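Side-chain contacts in endoglucanase A (Clostridium acetobutylicum, PDB 3IK2), which probably hydrolyses internal beta-1,4-glucosidic bonds of cellulose and related glucans, as an endoglucanase of glycoside hydrolase family 44: residues D63-W66 and L67-D71; D253-L256 and D257-K261. All coordinates share one frame; numbering follows the deposited sequence.

Contact 1 (D63-W66 and L67-D71); sequences DNYW and LTLYD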
loop_
_atom_site.group_PDB
_atom_site.type_symbol
_atom_site.label_atom_id
_atom_site.label_comp_id
_atom_site.label_asym_id
_atom_site.label_seq_id
_atom_site.Cartn_x
_atom_site.Cartn_y
_atom_site.Cartn_z
ATOM N N ASP A 63 -24.107 -10.397 -2.455
ATOM C CA ASP A 63 -24.218 -10.324 -3.892
ATOM C C ASP A 63 -22.990 -10.897 -4.618
ATOM O O ASP A 63 -22.045 -11.431 -4.000
ATOM C CB ASP A 63 -24.488 -8.862 -4.319
ATOM C CG ASP A 63 -23.358 -7.929 -3.920
ATOM O OD1 ASP A 63 -22.227 -8.433 -3.724
ATOM O OD2 ASP A 63 -23.591 -6.707 -3.792
ATOM N N ASN A 64 -23.010 -10.763 -5.934
ATOM C CA ASN A 64 -21.954 -11.288 -6.789
ATOM C C ASN A 64 -20.919 -10.200 -7.147
ATOM O O ASN A 64 -20.230 -10.318 -8.146
ATOM C CB ASN A 64 -22.566 -11.838 -8.086
ATOM C CG ASN A 64 -23.185 -10.722 -8.968
ATOM O OD1 ASN A 64 -23.211 -9.551 -8.593
ATOM N ND2 ASN A 64 -23.670 -11.097 -10.138
ATOM N N TYR A 65 -20.812 -9.161 -6.324
ATOM C CA TYR A 65 -19.983 -7.990 -6.640
ATOM C C TYR A 65 -18.537 -8.353 -7.024
ATOM O O TYR A 65 -17.988 -7.854 -8.013
ATOM C CB TYR A 65 -19.997 -6.991 -5.466
ATOM C CG TYR A 65 -19.073 -5.797 -5.667
ATOM C CD1 TYR A 65 -19.440 -4.740 -6.501
ATOM C CD2 TYR A 65 -17.829 -5.724 -5.001
ATOM C CE1 TYR A 65 -18.583 -3.634 -6.692
ATOM C CE2 TYR A 65 -16.971 -4.648 -5.184
ATOM C CZ TYR A 65 -17.348 -3.606 -6.038
ATOM O OH TYR A 65 -16.502 -2.529 -6.216
ATOM N N TRP A 66 -17.915 -9.228 -6.237
ATOM C CA TRP A 66 -16.534 -9.594 -6.541
ATOM C C TRP A 66 -16.388 -10.430 -7.840
ATOM O O TRP A 66 -15.401 -10.261 -8.569
ATOM C CB TRP A 66 -15.797 -10.175 -5.307
ATOM C CG TRP A 66 -14.914 -9.124 -4.632
ATOM C CD1 TRP A 66 -14.954 -7.768 -4.850
ATOM C CD2 TRP A 66 -13.891 -9.338 -3.631
ATOM N NE1 TRP A 66 -14.017 -7.135 -4.068
ATOM C CE2 TRP A 66 -13.355 -8.067 -3.307
ATOM C CE3 TRP A 66 -13.390 -10.474 -2.974
ATOM C CZ2 TRP A 66 -12.320 -7.888 -2.342
ATOM C CZ3 TRP A 66 -12.351 -10.302 -2.016
ATOM C CH2 TRP A 66 -11.841 -9.013 -1.706
ATOM N N LEU A 67 -17.373 -11.279 -8.139
ATOM C CA LEU A 67 -17.432 -11.961 -9.451
ATOM C C LEU A 67 -17.415 -10.991 -10.644
ATOM O O LEU A 67 -16.695 -11.213 -11.600
ATOM C CB LEU A 67 -18.646 -12.910 -9.543
ATOM C CG LEU A 67 -18.570 -14.177 -8.679
ATOM C CD1 LEU A 67 -19.937 -14.822 -8.541
ATOM C CD2 LEU A 67 -17.608 -15.178 -9.291
ATOM N N THR A 68 -18.193 -9.905 -10.565
ATOM C CA THR A 68 -18.229 -8.922 -11.656
ATOM C C THR A 68 -16.989 -8.023 -11.708
ATOM O O THR A 68 -16.420 -7.840 -12.771
ATOM C CB THR A 68 -19.577 -8.091 -11.691
ATOM O OG1 THR A 68 -19.672 -7.221 -10.545
ATOM C CG2 THR A 68 -20.780 -9.040 -11.704
ATOM N N LEU A 69 -16.564 -7.495 -10.553
ATOM C CA LEU A 69 -15.382 -6.664 -10.430
ATOM C C LEU A 69 -14.119 -7.322 -10.994
ATOM O O LEU A 69 -13.278 -6.654 -11.617
ATOM C CB LEU A 69 -15.168 -6.221 -8.964
ATOM C CG LEU A 69 -14.055 -5.193 -8.701
ATOM C CD1 LEU A 69 -14.364 -3.863 -9.406
ATOM C CD2 LEU A 69 -13.740 -4.969 -7.200
ATOM N N TYR A 70 -13.972 -8.610 -10.767
ATOM C CA TYR A 70 -12.765 -9.328 -11.210
ATOM C C TYR A 70 -12.967 -10.069 -12.538
ATOM O O TYR A 70 -12.094 -10.816 -12.977
ATOM C CB TYR A 70 -12.210 -10.207 -10.071
ATOM C CG TYR A 70 -11.652 -9.329 -8.965
ATOM C CD1 TYR A 70 -12.398 -9.023 -7.836
ATOM C CD2 TYR A 70 -10.387 -8.751 -9.089
ATOM C CE1 TYR A 70 -11.877 -8.158 -6.832
ATOM C CE2 TYR A 70 -9.865 -7.878 -8.099
ATOM C CZ TYR A 70 -10.619 -7.585 -6.984
ATOM O OH TYR A 70 -10.094 -6.743 -6.026
ATOM N N ASP A 71 -14.113 -9.828 -13.188
ATOM C CA ASP A 71 -14.327 -10.244 -14.580
ATOM C C ASP A 71 -14.271 -11.762 -14.738
ATOM O O ASP A 71 -13.751 -12.284 -15.727
ATOM C CB ASP A 71 -13.295 -9.570 -15.489
ATOM C CG ASP A 71 -13.397 -8.058 -15.462
ATOM O OD1 ASP A 71 -14.517 -7.537 -15.653
ATOM O OD2 ASP A 71 -12.365 -7.368 -15.265
#

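Contact 2 (D253-L256 and D257-K261); sequences DYYL and DNMKK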
loop_
_atom_site.group_PDB
_atom_site.type_symbol
_atom_site.label_atom_id
_atom_site.label_comp_id
_atom_site.label_asym_id
_atom_site.label_seq_id
_atom_site.Cartn_x
_atom_site.Cartn_y
_atom_site.Cartn_z
ATOM N N ASP A 253 3.030 -1.293 19.187
ATOM C CA ASP A 253 4.007 -1.936 20.099
ATOM C C ASP A 253 3.451 -3.237 20.717
ATOM O O ASP A 253 4.093 -4.252 20.708
ATOM C CB ASP A 253 4.384 -0.974 21.252
ATOM C CG ASP A 253 5.163 0.247 20.773
ATOM O OD1 ASP A 253 5.682 0.226 19.637
ATOM O OD2 ASP A 253 5.256 1.236 21.545
ATOM N N TYR A 254 2.246 -3.169 21.259
ATOM C CA TYR A 254 1.551 -4.335 21.765
ATOM C C TYR A 254 1.505 -5.408 20.699
ATOM O O TYR A 254 1.788 -6.581 20.985
ATOM C CB TYR A 254 0.132 -3.972 22.197
ATOM C CG TYR A 254 -0.790 -5.173 22.466
ATOM C CD1 TYR A 254 -0.782 -5.840 23.689
ATOM C CD2 TYR A 254 -1.678 -5.627 21.479
ATOM C CE1 TYR A 254 -1.644 -6.962 23.909
ATOM C CE2 TYR A 254 -2.529 -6.695 21.692
ATOM C CZ TYR A 254 -2.513 -7.352 22.903
ATOM O OH TYR A 254 -3.377 -8.400 23.061
ATOM N N TYR A 255 1.100 -5.013 19.494
ATOM C CA TYR A 255 0.896 -5.966 18.422
ATOM C C TYR A 255 2.213 -6.605 17.982
ATOM O O TYR A 255 2.284 -7.831 17.892
ATOM C CB TYR A 255 0.164 -5.318 17.233
ATOM C CG TYR A 255 -0.077 -6.294 16.082
ATOM C CD1 TYR A 255 -1.092 -7.247 16.147
ATOM C CD2 TYR A 255 0.715 -6.251 14.935
ATOM C CE1 TYR A 255 -1.317 -8.136 15.101
ATOM C CE2 TYR A 255 0.509 -7.132 13.879
ATOM C CZ TYR A 255 -0.516 -8.067 13.965
ATOM O OH TYR A 255 -0.715 -8.934 12.921
ATOM N N LEU A 256 3.248 -5.780 17.761
ATOM C CA LEU A 256 4.592 -6.266 17.364
ATOM C C LEU A 256 5.247 -7.148 18.391
ATOM O O LEU A 256 5.764 -8.228 18.076
ATOM C CB LEU A 256 5.531 -5.109 16.997
ATOM C CG LEU A 256 5.280 -4.315 15.695
ATOM C CD1 LEU A 256 6.097 -3.048 15.744
ATOM C CD2 LEU A 256 5.614 -5.114 14.423
ATOM N N ASP A 257 5.218 -6.687 19.635
ATOM C CA ASP A 257 5.772 -7.443 20.743
ATOM C C ASP A 257 5.111 -8.825 20.851
ATOM O O ASP A 257 5.790 -9.854 20.997
ATOM C CB ASP A 257 5.615 -6.653 22.052
ATOM C CG ASP A 257 6.503 -7.205 23.179
ATOM O OD1 ASP A 257 7.550 -7.833 22.903
ATOM O OD2 ASP A 257 6.135 -7.018 24.356
ATOM N N ASN A 258 3.786 -8.857 20.749
ATOM C CA ASN A 258 3.081 -10.130 20.931
ATOM C C ASN A 258 3.199 -11.094 19.744
ATOM O O ASN A 258 3.260 -12.314 19.927
ATOM C CB ASN A 258 1.639 -9.871 21.355
ATOM C CG ASN A 258 1.530 -9.580 22.868
ATOM O OD1 ASN A 258 1.540 -10.508 23.682
ATOM N ND2 ASN A 258 1.423 -8.299 23.235
ATOM N N MET A 259 3.296 -10.538 18.538
ATOM C CA MET A 259 3.539 -11.354 17.359
ATOM C C MET A 259 4.947 -11.923 17.396
ATOM O O MET A 259 5.178 -13.012 16.934
ATOM C CB MET A 259 3.334 -10.546 16.065
ATOM C CG MET A 259 1.879 -10.201 15.792
ATOM S SD MET A 259 0.768 -11.606 15.650
ATOM C CE MET A 259 1.416 -12.557 14.252
ATOM N N LYS A 260 5.882 -11.143 17.916
ATOM C CA LYS A 260 7.224 -11.612 18.143
ATOM C C LYS A 260 7.197 -12.774 19.144
ATOM O O LYS A 260 7.705 -13.848 18.854
ATOM C CB LYS A 260 8.064 -10.443 18.668
ATOM C CG LYS A 260 9.542 -10.525 18.363
ATOM C CD LYS A 260 10.294 -11.180 19.461
ATOM C CE LYS A 260 11.751 -11.365 19.083
ATOM N NZ LYS A 260 12.445 -12.026 20.222
ATOM N N LYS A 261 6.583 -12.549 20.309
ATOM C CA LYS A 261 6.440 -13.581 21.356
ATOM C C LYS A 261 5.742 -14.848 20.807
ATOM O O LYS A 261 6.212 -15.970 21.034
ATOM C CB LYS A 261 5.714 -12.978 22.577
ATOM C CG LYS A 261 5.178 -13.963 23.639
ATOM C CD LYS A 261 4.523 -13.182 24.826
ATOM C CE LYS A 261 3.846 -14.053 25.906
ATOM N NZ LYS A 261 2.447 -14.519 25.598
#

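Contact 1 (D63-W66 and L67-D71)
Two donors grip the carbonyl oxygen of Y65. The backbone N of L69 meets Y65 O at 2.9 Å with an N-H...O angle of 172°, and the hydroxyl OG1 of T68 donates to the same Y65 O from 3.1 Å, tilted from the carbonyl plane. The T68 hydroxyl thus adds a second donor to an oxygen already used by the helix; chi1 of 68° places OG1 between the backbone N and the carbonyl carbon, within reach of Y65 O. One turn of helix, 65-69, carries all of this; an Asx turn leads into it and a Schellman motif ends it. In the Asx turn, D63 OD1 accepts from Y65 N at 3.0 Å, met from above the carboxylate plane; the same carboxylate forms a salt bridge with R41. D71, with positive phi, is the C-prime residue of the Schellman motif, its N bonded to T68 O at 3.1 Å. On the flank that faces helix 82-93, Y70 turns its ring edge to the face of the W66 indole in a T-shaped stack, planes at 89° and centroids of the Y70 ring and the five-membered W66 ring 5.0 Å apart. Y70 CE1 does the touching, 3.6 Å from W66 NE1. L69 CD2 reaches the indole obliquely and also lies 3.8 Å from Y65 CE2, the Y65 and L69 side chains running side by side in the same direction.

Contact 2 (D253-L256 and D257-K261)
N258 lays its amide nitrogen over one face of the Y254 ring, with the ring and amide planes 50° apart. The atom nearest the ring is ND2, 3.3 Å from Y254 CD1, and its position follows from a bond to the backbone: ND2 donates to Y254 O at 2.9 Å, the acceptor lying in the amide plane. N258 N donates to the same Y254 O from 3.0 Å, and the two donors arrive from opposite faces of the carbonyl plane. The first torsion of N258, chi1 -81°, helps to fold the amide back along the helix toward the preceding turn. One residue further on, the i to i+4 pairing repeats with different chemistry. M259 CG sits over the face of the Y255 ring in a CH-pi contact, 3.8 Å from the ring centroid and 15° off its normal. M259 SD stands at 4.6 Å from the same centroid, an oblique Met-aromatic contact, the chain being bent at both chi2 and chi3. The two pairs point from helix 251-266 toward helix 198-215, where L202 meets Y254 and N258, T206 meets M259, and Y255 OH is hydrogen-bonded to D205 OD2. L256 faces helix 331-342 instead, against S338 and Y342. The single in-plane bond from ND2 to Y254 O holds the N258 amide, while N258 N makes the ordinary helical bond to that oxygen; the methionine is held to its tyrosine by dispersion and weak CH-pi attraction, with no directional polar bond between the two side chains.

Contact 1 comes first along the chain and closes before contact 2 opens; their centres are 36 Å apart and their nearest atoms about 18 Å, so neither touches the other. Both fall within the glycoside hydrolase family 44 range and belong to the part of the chain built round the closed eight-stranded parallel barrel. Contact 1 is centred on the short helix 65-69, which rests on helix 82-93 and reaches strand 34-37, the second barrel strand. Contact 2 lies on the long helix 251-266, which comes between barrel strands 220-226 and 273-278 in the sequence and packs against helices 198-215 and 331-342. With different neighbours, the two are separate local elements of the barrel domain.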